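Local coordinates for glycerol uptake operon antiterminator-related protein (Thermotoga maritima, PDB 1VKF) that is of unverified function but is related to glycerol uptake operon antiterminators and probably responds to glycerol 3-phosphate, as its family does, at residues V35-F47 / F65-V79. Residues are numbered along the deposited sequence; the frame is centred on the assembly and turned at random.
Sequences VFLLKSDILNLKF and FVNGLGEGEEAILFV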
# COMPACT_ATOMS: atom_id res chain seq x y z
N VAL A 35 -2.76 -8.09 1.90
CA VAL A 35 -1.91 -7.70 3.00
C VAL A 35 -0.87 -6.72 2.48
O VAL A 35 -0.23 -6.99 1.46
CB VAL A 35 -1.16 -8.92 3.64
CG1 VAL A 35 -0.11 -8.48 4.65
CG2 VAL A 35 -2.12 -9.84 4.37
N PHE A 36 -0.69 -5.61 3.21
CA PHE A 36 0.44 -4.72 2.99
C PHE A 36 1.45 -4.95 4.08
O PHE A 36 1.16 -4.70 5.24
CB PHE A 36 -0.03 -3.26 2.99
CG PHE A 36 -0.73 -2.82 1.76
CD1 PHE A 36 -1.01 -3.67 0.73
CD2 PHE A 36 -1.17 -1.51 1.67
CE1 PHE A 36 -1.61 -3.19 -0.42
CE2 PHE A 36 -1.79 -1.05 0.55
CZ PHE A 36 -2.02 -1.89 -0.48
N LEU A 37 2.61 -5.51 3.75
CA LEU A 37 3.67 -5.76 4.75
C LEU A 37 4.52 -4.51 4.83
O LEU A 37 5.21 -4.13 3.88
CB LEU A 37 4.53 -6.94 4.30
CG LEU A 37 5.68 -7.31 5.21
CD1 LEU A 37 5.23 -7.61 6.61
CD2 LEU A 37 6.46 -8.46 4.57
N LEU A 38 4.42 -3.80 5.95
CA LEU A 38 4.94 -2.45 6.03
C LEU A 38 6.33 -2.35 6.65
O LEU A 38 6.94 -1.26 6.59
CB LEU A 38 3.98 -1.57 6.80
CG LEU A 38 2.61 -1.44 6.12
CD1 LEU A 38 1.78 -0.47 6.94
CD2 LEU A 38 2.70 -0.96 4.68
N LYS A 39 6.84 -3.45 7.17
CA LYS A 39 8.22 -3.52 7.63
C LYS A 39 8.73 -4.94 7.52
O LYS A 39 8.04 -5.91 7.83
CB LYS A 39 8.30 -3.06 9.10
CG LYS A 39 9.72 -2.97 9.69
CD LYS A 39 9.70 -2.56 11.18
CE LYS A 39 11.12 -2.36 11.68
NZ LYS A 39 11.15 -1.74 13.01
N SER A 40 9.98 -5.06 7.12
CA SER A 40 10.64 -6.35 7.13
C SER A 40 12.14 -6.05 7.10
O SER A 40 12.56 -4.93 7.38
CB SER A 40 10.18 -7.24 5.91
OG SER A 40 10.78 -8.54 5.95
N ASP A 41 12.92 -7.03 6.68
CA ASP A 41 14.37 -6.84 6.47
C ASP A 41 14.82 -7.80 5.37
O ASP A 41 14.15 -8.79 5.06
CB ASP A 41 15.18 -6.92 7.78
CG ASP A 41 15.25 -8.30 8.39
OD1 ASP A 41 15.83 -9.22 7.79
OD2 ASP A 41 14.77 -8.50 9.49
N ILE A 42 15.99 -7.52 4.84
CA ILE A 42 16.46 -8.19 3.68
C ILE A 42 16.78 -9.67 3.94
O ILE A 42 16.66 -10.50 3.03
CB ILE A 42 17.67 -7.41 3.13
CG1 ILE A 42 17.94 -7.81 1.71
CG2 ILE A 42 18.90 -7.65 4.00
CD1 ILE A 42 18.99 -6.89 1.05
N LEU A 43 17.10 -10.01 5.18
CA LEU A 43 17.51 -11.36 5.56
C LEU A 43 16.25 -12.19 5.69
O LEU A 43 16.33 -13.40 5.54
CB LEU A 43 18.25 -11.33 6.89
CG LEU A 43 19.57 -10.49 6.87
CD1 LEU A 43 20.23 -10.37 8.27
CD2 LEU A 43 20.48 -11.18 5.95
N ASN A 44 15.16 -11.56 6.10
CA ASN A 44 13.98 -12.36 6.48
C ASN A 44 12.75 -12.17 5.64
O ASN A 44 11.72 -12.84 5.93
CB ASN A 44 13.63 -12.10 7.94
CG ASN A 44 14.68 -12.64 8.93
OD1 ASN A 44 14.67 -13.80 9.30
ND2 ASN A 44 15.59 -11.80 9.33
N LEU A 45 12.81 -11.33 4.59
CA LEU A 45 11.65 -10.95 3.84
C LEU A 45 11.03 -12.20 3.20
O LEU A 45 9.81 -12.39 3.20
CB LEU A 45 12.02 -9.97 2.75
CG LEU A 45 10.89 -9.56 1.82
CD1 LEU A 45 9.75 -8.88 2.49
CD2 LEU A 45 11.45 -8.73 0.66
N LYS A 46 11.88 -13.08 2.68
CA LYS A 46 11.37 -14.26 2.00
C LYS A 46 10.57 -15.16 2.97
O LYS A 46 9.56 -15.74 2.60
CB LYS A 46 12.52 -15.05 1.37
CG LYS A 46 12.00 -16.20 0.46
CD LYS A 46 13.15 -17.07 -0.08
CE LYS A 46 12.66 -17.91 -1.26
NZ LYS A 46 12.40 -17.07 -2.47
N PHE A 47 11.00 -15.27 4.21
CA PHE A 47 10.30 -16.09 5.18
C PHE A 47 8.98 -15.45 5.59
O PHE A 47 7.97 -16.11 5.77
CB PHE A 47 11.14 -16.26 6.43
CG PHE A 47 12.52 -16.82 6.17
CD1 PHE A 47 12.70 -17.97 5.41
CD2 PHE A 47 13.64 -16.22 6.75
CE1 PHE A 47 13.97 -18.48 5.19
CE2 PHE A 47 14.93 -16.74 6.53
CZ PHE A 47 15.09 -17.86 5.74
N PHE A 65 10.70 0.30 3.51
CA PHE A 65 10.89 -0.02 4.92
C PHE A 65 11.41 -1.45 5.16
O PHE A 65 11.33 -1.96 6.29
CB PHE A 65 9.60 0.31 5.68
CG PHE A 65 9.32 1.79 5.76
CD1 PHE A 65 9.80 2.55 6.82
CD2 PHE A 65 8.66 2.43 4.73
CE1 PHE A 65 9.56 3.94 6.86
CE2 PHE A 65 8.42 3.78 4.76
CZ PHE A 65 8.88 4.55 5.83
N VAL A 66 11.98 -2.06 4.12
CA VAL A 66 12.65 -3.36 4.26
C VAL A 66 14.09 -3.00 4.67
O VAL A 66 14.87 -2.44 3.84
CB VAL A 66 12.66 -4.15 2.94
CG1 VAL A 66 13.44 -5.43 3.07
CG2 VAL A 66 11.23 -4.43 2.43
N ASN A 67 14.39 -3.17 5.95
CA ASN A 67 15.69 -2.83 6.49
C ASN A 67 16.80 -3.57 5.75
O ASN A 67 16.75 -4.79 5.58
CB ASN A 67 15.80 -3.18 7.93
CG ASN A 67 15.06 -2.19 8.85
OD1 ASN A 67 14.64 -1.13 8.44
ND2 ASN A 67 14.97 -2.54 10.11
N GLY A 68 17.82 -2.82 5.34
CA GLY A 68 18.88 -3.39 4.52
C GLY A 68 18.72 -3.28 3.01
O GLY A 68 19.70 -3.53 2.32
N LEU A 69 17.52 -2.99 2.49
CA LEU A 69 17.25 -2.89 1.08
C LEU A 69 17.48 -1.46 0.63
O LEU A 69 17.10 -0.49 1.35
CB LEU A 69 15.77 -3.30 0.75
CG LEU A 69 15.39 -3.60 -0.69
CD1 LEU A 69 16.13 -4.71 -1.25
CD2 LEU A 69 13.88 -3.87 -0.74
N GLY A 70 17.96 -1.33 -0.59
CA GLY A 70 18.13 -0.03 -1.24
C GLY A 70 17.00 0.28 -2.24
O GLY A 70 15.89 -0.23 -2.17
N GLU A 71 17.29 1.13 -3.19
CA GLU A 71 16.27 1.56 -4.13
C GLU A 71 16.66 1.07 -5.49
O GLU A 71 17.82 0.74 -5.75
CB GLU A 71 16.07 3.08 -4.05
CG GLU A 71 17.22 3.94 -4.45
CD GLU A 71 16.91 5.43 -4.25
OE1 GLU A 71 16.06 5.76 -3.40
OE2 GLU A 71 17.52 6.26 -4.95
N GLY A 72 15.68 1.05 -6.38
CA GLY A 72 15.94 0.79 -7.78
C GLY A 72 15.67 -0.62 -8.25
O GLY A 72 15.07 -1.41 -7.55
N GLU A 73 16.04 -0.88 -9.50
CA GLU A 73 15.62 -2.08 -10.20
C GLU A 73 16.00 -3.38 -9.50
O GLU A 73 15.21 -4.30 -9.41
CB GLU A 73 16.17 -2.06 -11.61
CG GLU A 73 15.50 -3.06 -12.55
CD GLU A 73 15.68 -2.67 -14.00
OE1 GLU A 73 16.77 -2.20 -14.35
OE2 GLU A 73 14.74 -2.83 -14.79
N GLU A 74 17.26 -3.49 -9.09
CA GLU A 74 17.72 -4.67 -8.39
C GLU A 74 16.98 -4.92 -7.06
O GLU A 74 16.59 -6.05 -6.79
CB GLU A 74 19.25 -4.64 -8.18
CG GLU A 74 20.07 -4.51 -9.45
CD GLU A 74 20.27 -3.09 -9.97
OE1 GLU A 74 19.67 -2.11 -9.45
OE2 GLU A 74 21.03 -2.96 -10.96
N ALA A 75 16.72 -3.85 -6.30
CA ALA A 75 15.91 -3.96 -5.10
C ALA A 75 14.50 -4.45 -5.38
O ALA A 75 13.97 -5.34 -4.70
CB ALA A 75 15.87 -2.65 -4.34
N ILE A 76 13.88 -3.91 -6.43
CA ILE A 76 12.51 -4.32 -6.78
C ILE A 76 12.47 -5.79 -7.21
O ILE A 76 11.59 -6.55 -6.75
CB ILE A 76 11.94 -3.44 -7.91
CG1 ILE A 76 11.73 -1.99 -7.49
CG2 ILE A 76 10.65 -4.04 -8.44
CD1 ILE A 76 11.77 -1.01 -8.65
N LEU A 77 13.45 -6.21 -8.02
CA LEU A 77 13.58 -7.61 -8.44
C LEU A 77 13.87 -8.54 -7.26
O LEU A 77 13.36 -9.66 -7.25
CB LEU A 77 14.65 -7.83 -9.52
CG LEU A 77 14.28 -7.15 -10.83
CD1 LEU A 77 15.43 -7.27 -11.82
CD2 LEU A 77 12.97 -7.71 -11.36
N PHE A 78 14.60 -8.10 -6.20
CA PHE A 78 14.80 -8.86 -5.03
C PHE A 78 13.51 -9.11 -4.27
O PHE A 78 13.25 -10.23 -3.82
CB PHE A 78 15.79 -8.11 -4.10
CG PHE A 78 16.10 -8.80 -2.83
CD1 PHE A 78 15.29 -8.58 -1.76
CD2 PHE A 78 17.18 -9.67 -2.76
CE1 PHE A 78 15.56 -9.22 -0.53
CE2 PHE A 78 17.48 -10.30 -1.54
CZ PHE A 78 16.65 -10.08 -0.44
N VAL A 79 12.68 -8.07 -4.17
CA VAL A 79 11.43 -8.19 -3.48
C VAL A 79 10.49 -9.15 -4.29
O VAL A 79 9.78 -9.97 -3.69
CB VAL A 79 10.80 -6.77 -3.27
CG1 VAL A 79 9.39 -6.91 -2.76
CG2 VAL A 79 11.67 -6.00 -2.29
O HOH W 1 14.08 -1.20 12.78
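Ser40 and Asp41 pair in parallel with Val66 and Asn67, a worked example of how a TIM barrel can lengthen its sheet at the rim: the short strand 66-67, which follows barrel strand 58-62, lies against the end of the neighbouring strand 34-41. Ser40 is bonded through both its N and its O. Its O accepts Asn67 N at 2.9 Å, while its N makes only a weak bond to Phe65 O. The ladder closes where Ile42 N reaches Asn67 O at 2.9 Å. At the exposed edge the extended Lys39 chain shares a water with the Asn67 amide, Lys39 NZ at 3.0 Å and Asn67 ND2 at 3.1 Å both donating to it.

Beyond the ladder the two following helices meet. With CG turned opposite its backbone N (chi1 -179°), Phe78 extends from helix 73-82 to the turn after strand 34-41, where its CZ lies 3.4 Å from Ile42 CG1; with Ile42 modelled in two conformers, this close approach is provisional. Ile42 O sits in the plane of the ring at its edge, 3.5 Å from Phe78 CZ. Leu45 CD2 also touches the ring, at CE1. A serine at Phe78 would probably leave Ile42 and Leu45 without their aromatic neighbour and open a gap between turn and helix. Deeper in, Leu45 CD2 meets Val79 CG2 at 4.0 Å, and both side chains also pack on Val61 of strand 58-62.

Farther out, the two partners are shaped by their own turns. Gly68 takes the positive-phi position of the type II turn Val66-Leu69, which the Leu69 N to Val66 O bond closes. Just before Ile42, Asp41 OD1 receives Asn44 ND2 at 3.0 Å on its syn lone pair, OD1 lying close to the plane of the Asn44 amide.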